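Local coordinates for sulfatase (Bacteroides fragilis CAG:558, PDB 6USS), which probably hydrolyses aryl sulfate esters, as a calcium-dependent member of the sulfatase family from a human gut bacterium, at residues Leu195-Thr208 with Ala217-Val231. The protein carries 1 engineered substitution. Sequence-based numbering, arbitrary orientation.
Sequences LASYLGENNYGNRT and AVPGLDKYWGTDTFV
Tyr204 lies buried in the concave side of 217-231, its OH giving a hydrogen bond to Thr229 O (2.6 Å), tilted 35° off that carbonyl's plane. At the other end of the contact, Asn206 ND2 donates to Val218 O at 2.8 Å; a second bond from the same nitrogen, to Asn203 O, holds the amide in place. The two segments are also tied through their backbones, by Val218 N to Tyr204 O and by Gly226 N, in the type II turn Tyr224-Thr227, to Gly200 O (2.7 Å).

Val231 CG2 lies over one face of the Tyr204 ring, toward the rim, while Leu221 CB and Tyr224 CB approach CE2, and Val218 CB and CG2 pack on Tyr204 CB. Trp225 is covered on one face by Asn203, whose CB sits 3.9 Å from the centroid of the five-membered ring and whose amide stacks at 27° to the indole. Asn206 CB meets CZ2 of the indole's six-membered ring. Tyr198 CB lies over the Phe230 face, 3.7 Å from the centroid; with CG beside the backbone N (chi1 -73°), the Tyr198 ring runs on past it, nearly parallel to the Phe230 ring but slid apart.

This is loop-to-loop packing at the periphery of the sulfatase fold; Leu195's side chain comes about 6 Å from that of the calcium ligand Asp42. Apart from Val231, both segments belong to the long connection after strand 185-187. The chain passes through Phe230, at the N-cap position, into helix 231-247, where Ala234 touches Tyr204. Tyr198, whose OH bonds to His263 O, and Phe230 both rest on Leu291 of helix 283-308.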
loop_
_atom_site.group_PDB
_atom_site.type_symbol
_atom_site.label_atom_id
_atom_site.label_comp_id
_atom_site.label_asym_id
_atom_site.label_seq_id
_atom_site.Cartn_x
_atom_site.Cartn_y
_atom_site.Cartn_z
ATOM N N LEU A 195 -13.970 17.375 6.589
ATOM C CA LEU A 195 -14.825 16.253 6.948
ATOM C C LEU A 195 -16.259 16.728 7.074
ATOM O O LEU A 195 -16.523 17.812 7.601
ATOM C CB LEU A 195 -14.391 15.575 8.251
ATOM C CG LEU A 195 -14.642 16.335 9.543
ATOM C CD1 LEU A 195 -14.599 15.371 10.718
ATOM C CD2 LEU A 195 -13.603 17.456 9.696
ATOM N N ALA A 196 -17.181 15.885 6.609
ATOM C CA ALA A 196 -18.587 16.261 6.595
ATOM C C ALA A 196 -19.146 16.402 8.009
ATOM O O ALA A 196 -19.903 17.338 8.282
ATOM C CB ALA A 196 -19.387 15.237 5.790
ATOM N N SER A 197 -18.785 15.498 8.921
ATOM C CA SER A 197 -19.286 15.541 10.290
ATOM C C SER A 197 -18.353 14.766 11.209
ATOM O O SER A 197 -17.810 13.732 10.826
ATOM C CB SER A 197 -20.699 14.963 10.395
ATOM O OG SER A 197 -21.054 14.800 11.764
ATOM N N TYR A 198 -18.200 15.261 12.437
ATOM C CA TYR A 198 -17.477 14.524 13.466
ATOM C C TYR A 198 -18.310 13.402 14.091
ATOM O O TYR A 198 -17.758 12.568 14.828
ATOM C CB TYR A 198 -17.027 15.473 14.585
ATOM C CG TYR A 198 -15.883 16.409 14.279
ATOM C CD1 TYR A 198 -16.076 17.554 13.508
ATOM C CD2 TYR A 198 -14.611 16.182 14.816
ATOM C CE1 TYR A 198 -15.015 18.439 13.244
ATOM C CE2 TYR A 198 -13.552 17.049 14.567
ATOM C CZ TYR A 198 -13.755 18.180 13.774
ATOM O OH TYR A 198 -12.701 19.051 13.522
ATOM N N LEU A 199 -19.616 13.362 13.825
ATOM C CA LEU A 199 -20.554 12.542 14.585
ATOM C C LEU A 199 -20.751 11.184 13.922
ATOM O O LEU A 199 -21.156 11.107 12.752
ATOM C CB LEU A 199 -21.898 13.262 14.723
ATOM C CG LEU A 199 -21.814 14.609 15.444
ATOM C CD1 LEU A 199 -23.167 15.275 15.510
ATOM C CD2 LEU A 199 -21.261 14.413 16.845
ATOM N N GLY A 200 -20.483 10.115 14.684
ATOM C CA GLY A 200 -20.829 8.779 14.231
ATOM C C GLY A 200 -22.316 8.615 13.993
ATOM O O GLY A 200 -22.734 7.822 13.139
ATOM N N GLU A 201 -23.132 9.368 14.731
ATOM C CA GLU A 201 -24.556 9.393 14.445
ATOM C C GLU A 201 -24.825 9.860 13.021
ATOM O O GLU A 201 -25.819 9.450 12.413
ATOM C CB GLU A 201 -25.281 10.287 15.453
ATOM C CG GLU A 201 -25.086 9.869 16.910
ATOM C CD GLU A 201 -23.914 10.596 17.592
ATOM O OE1 GLU A 201 -22.952 10.995 16.882
ATOM O OE2 GLU A 201 -23.959 10.767 18.840
ATOM N N ASN A 202 -23.955 10.703 12.464
ATOM C CA ASN A 202 -24.122 11.156 11.091
ATOM C C ASN A 202 -23.272 10.367 10.105
ATOM O O ASN A 202 -23.094 10.807 8.963
ATOM C CB ASN A 202 -23.807 12.650 10.974
ATOM C CG ASN A 202 -24.804 13.518 11.726
ATOM O OD1 ASN A 202 -25.934 13.104 11.990
ATOM N ND2 ASN A 202 -24.387 14.730 12.070
ATOM N N ASN A 203 -22.743 9.217 10.517
ATOM C CA ASN A 203 -21.893 8.380 9.668
ATOM C C ASN A 203 -20.684 9.141 9.144
ATOM O O ASN A 203 -20.143 8.785 8.086
ATOM C CB ASN A 203 -22.663 7.784 8.476
ATOM C CG ASN A 203 -23.927 7.053 8.885
ATOM O OD1 ASN A 203 -24.032 6.526 9.993
ATOM N ND2 ASN A 203 -24.895 7.011 7.981
ATOM N N TYR A 204 -20.269 10.194 9.855
ATOM C CA TYR A 204 -19.198 11.091 9.410
ATOM C C TYR A 204 -19.456 11.636 8.008
ATOM O O TYR A 204 -18.512 11.959 7.275
ATOM C CB TYR A 204 -17.827 10.404 9.484
ATOM C CG TYR A 204 -17.645 9.673 10.784
ATOM C CD1 TYR A 204 -17.649 10.365 11.990
ATOM C CD2 TYR A 204 -17.515 8.284 10.822
ATOM C CE1 TYR A 204 -17.509 9.698 13.207
ATOM C CE2 TYR A 204 -17.362 7.603 12.040
ATOM C CZ TYR A 204 -17.371 8.324 13.226
ATOM O OH TYR A 204 -17.245 7.676 14.433
ATOM N N GLY A 205 -20.726 11.724 7.610
ATOM C CA GLY A 205 -21.093 12.235 6.301
ATOM C C GLY A 205 -21.507 11.194 5.281
ATOM O O GLY A 205 -22.073 11.568 4.248
ATOM N N ASN A 206 -21.269 9.914 5.521
ATOM C CA ASN A 206 -21.562 8.923 4.494
ATOM C C ASN A 206 -23.064 8.701 4.368
ATOM O O ASN A 206 -23.758 8.495 5.371
ATOM C CB ASN A 206 -20.865 7.603 4.811
ATOM C CG ASN A 206 -19.363 7.691 4.666
ATOM O OD1 ASN A 206 -18.823 7.503 3.572
ATOM N ND2 ASN A 206 -18.677 7.975 5.769
ATOM N N ARG A 207 -23.567 8.746 3.135
ATOM C CA ARG A 207 -24.963 8.430 2.882
ATOM C C ARG A 207 -25.153 6.920 2.842
ATOM O O ARG A 207 -24.231 6.166 2.520
ATOM C CB ARG A 207 -25.437 9.051 1.569
ATOM C CG ARG A 207 -25.357 10.561 1.543
ATOM C CD ARG A 207 -26.417 11.164 0.629
ATOM N NE ARG A 207 -27.512 11.757 1.393
ATOM C CZ ARG A 207 -28.767 11.316 1.377
ATOM N NH1 ARG A 207 -29.106 10.274 0.618
ATOM N NH2 ARG A 207 -29.689 11.924 2.112
ATOM N N THR A 208 -26.356 6.484 3.197
ATOM C CA THR A 208 -26.753 5.090 3.064
ATOM C C THR A 208 -27.891 4.898 2.080
ATOM O O THR A 208 -27.934 3.877 1.381
ATOM C CB THR A 208 -27.176 4.512 4.417
ATOM O OG1 THR A 208 -28.281 5.266 4.933
ATOM C CG2 THR A 208 -26.013 4.542 5.395
ATOM N N ALA A 217 -16.901 13.184 3.184
ATOM C CA ALA A 217 -17.304 12.030 3.976
ATOM C C ALA A 217 -16.070 11.208 4.333
ATOM O O ALA A 217 -15.177 11.005 3.497
ATOM C CB ALA A 217 -18.316 11.178 3.210
ATOM N N VAL A 218 -16.009 10.746 5.581
ATOM C CA VAL A 218 -14.832 10.077 6.120
ATOM C C VAL A 218 -14.927 8.578 5.801
ATOM O O VAL A 218 -15.883 7.931 6.252
ATOM C CB VAL A 218 -14.676 10.308 7.627
ATOM C CG1 VAL A 218 -13.321 9.766 8.097
ATOM C CG2 VAL A 218 -14.801 11.785 7.951
ATOM N N PRO A 219 -13.984 8.012 5.062
ATOM C CA PRO A 219 -14.033 6.582 4.757
ATOM C C PRO A 219 -13.296 5.781 5.826
ATOM O O PRO A 219 -12.584 6.325 6.674
ATOM C CB PRO A 219 -13.322 6.500 3.398
ATOM C CG PRO A 219 -12.338 7.642 3.427
ATOM C CD PRO A 219 -12.884 8.702 4.354
ATOM N N GLY A 220 -13.501 4.466 5.790
ATOM C CA GLY A 220 -12.722 3.589 6.639
ATOM C C GLY A 220 -13.185 3.450 8.073
ATOM O O GLY A 220 -12.452 2.874 8.882
ATOM N N LEU A 221 -14.376 3.948 8.426
ATOM C CA LEU A 221 -14.860 3.879 9.804
ATOM C C LEU A 221 -16.295 3.364 9.847
ATOM O O LEU A 221 -17.103 3.796 10.686
ATOM C CB LEU A 221 -14.754 5.243 10.482
ATOM C CG LEU A 221 -13.344 5.838 10.502
ATOM C CD1 LEU A 221 -13.389 7.278 10.975
ATOM C CD2 LEU A 221 -12.394 4.989 11.372
ATOM N N ASP A 222 -16.615 2.436 8.941
ATOM C CA ASP A 222 -17.997 2.013 8.755
ATOM C C ASP A 222 -18.565 1.382 10.027
ATOM O O ASP A 222 -19.742 1.583 10.349
ATOM C CB ASP A 222 -18.093 1.051 7.564
ATOM C CG ASP A 222 -17.777 1.726 6.194
ATOM O OD1 ASP A 222 -17.043 2.744 6.124
ATOM O OD2 ASP A 222 -18.268 1.209 5.166
ATOM N N LYS A 223 -17.743 0.650 10.788
ATOM C CA LYS A 223 -18.269 -0.004 11.984
ATOM C C LYS A 223 -18.623 0.977 13.102
ATOM O O LYS A 223 -19.236 0.559 14.091
ATOM C CB LYS A 223 -17.281 -1.054 12.512
ATOM C CG LYS A 223 -15.977 -0.481 13.099
ATOM C CD LYS A 223 -15.184 -1.557 13.874
ATOM C CE LYS A 223 -13.658 -1.444 13.660
ATOM N NZ LYS A 223 -13.083 -2.069 12.399
ATOM N N TYR A 224 -18.257 2.254 12.995
ATOM C CA TYR A 224 -18.648 3.233 14.002
ATOM C C TYR A 224 -19.913 3.985 13.618
ATOM O O TYR A 224 -20.382 4.816 14.405
ATOM C CB TYR A 224 -17.510 4.233 14.258
ATOM C CG TYR A 224 -16.235 3.581 14.734
ATOM C CD1 TYR A 224 -16.036 3.306 16.078
ATOM C CD2 TYR A 224 -15.227 3.231 13.837
ATOM C CE1 TYR A 224 -14.871 2.698 16.523
ATOM C CE2 TYR A 224 -14.059 2.627 14.274
ATOM C CZ TYR A 224 -13.889 2.358 15.623
ATOM O OH TYR A 224 -12.743 1.743 16.086
ATOM N N TRP A 225 -20.475 3.706 12.437
ATOM C CA TRP A 225 -21.640 4.444 11.965
ATOM C C TRP A 225 -22.814 4.228 12.906
ATOM O O TRP A 225 -23.026 3.126 13.417
ATOM C CB TRP A 225 -22.035 4.008 10.555
ATOM C CG TRP A 225 -21.095 4.411 9.477
ATOM C CD1 TRP A 225 -19.898 5.050 9.626
ATOM C CD2 TRP A 225 -21.255 4.182 8.069
ATOM N NE1 TRP A 225 -19.307 5.240 8.397
ATOM C CE2 TRP A 225 -20.119 4.716 7.428
ATOM C CE3 TRP A 225 -22.250 3.581 7.291
ATOM C CZ2 TRP A 225 -19.951 4.660 6.051
ATOM C CZ3 TRP A 225 -22.084 3.529 5.930
ATOM C CH2 TRP A 225 -20.945 4.064 5.322
ATOM N N GLY A 226 -23.580 5.288 13.131
ATOM C CA GLY A 226 -24.737 5.157 13.983
ATOM C C GLY A 226 -24.437 4.898 15.441
ATOM O O GLY A 226 -25.350 4.538 16.188
ATOM N N THR A 227 -23.187 5.034 15.865
ATOM C CA THR A 227 -22.842 5.071 17.275
ATOM C C THR A 227 -22.551 6.515 17.668
ATOM O O THR A 227 -22.543 7.422 16.833
ATOM C CB THR A 227 -21.641 4.167 17.569
ATOM O OG1 THR A 227 -20.426 4.811 17.155
ATOM C CG2 THR A 227 -21.768 2.862 16.817
ATOM N N ASP A 228 -22.313 6.735 18.961
ATOM C CA ASP A 228 -21.896 8.057 19.414
ATOM C C ASP A 228 -20.376 8.190 19.507
ATOM O O ASP A 228 -19.872 8.949 20.349
ATOM C CB ASP A 228 -22.563 8.413 20.751
ATOM C CG ASP A 228 -22.071 7.552 21.921
ATOM O OD1 ASP A 228 -21.364 6.534 21.689
ATOM O OD2 ASP A 228 -22.388 7.907 23.083
ATOM N N THR A 229 -19.626 7.469 18.670
ATOM C CA THR A 229 -18.172 7.622 18.627
ATOM C C THR A 229 -17.822 8.875 17.813
ATOM O O THR A 229 -18.013 8.905 16.591
ATOM C CB THR A 229 -17.506 6.375 18.043
ATOM O OG1 THR A 229 -17.935 5.203 18.752
ATOM C CG2 THR A 229 -15.989 6.479 18.139
ATOM N N PHE A 230 -17.346 9.917 18.505
ATOM C CA PHE A 230 -16.738 11.087 17.873
ATOM C C PHE A 230 -15.538 10.665 17.015
ATOM O O PHE A 230 -14.795 9.746 17.374
ATOM C CB PHE A 230 -16.298 12.078 18.961
ATOM C CG PHE A 230 -16.404 13.526 18.557
ATOM C CD1 PHE A 230 -17.643 14.128 18.405
ATOM C CD2 PHE A 230 -15.266 14.286 18.335
ATOM C CE1 PHE A 230 -17.747 15.461 18.037
ATOM C CE2 PHE A 230 -15.366 15.607 17.965
ATOM C CZ PHE A 230 -16.613 16.199 17.819
ATOM N N VAL A 231 -15.339 11.345 15.874
ATOM C CA VAL A 231 -14.420 10.815 14.858
ATOM C C VAL A 231 -12.985 10.761 15.379
ATOM O O VAL A 231 -12.236 9.824 15.064
ATOM C CB VAL A 231 -14.521 11.606 13.536
ATOM C CG1 VAL A 231 -13.894 12.973 13.641
ATOM C CG2 VAL A 231 -13.843 10.815 12.420
#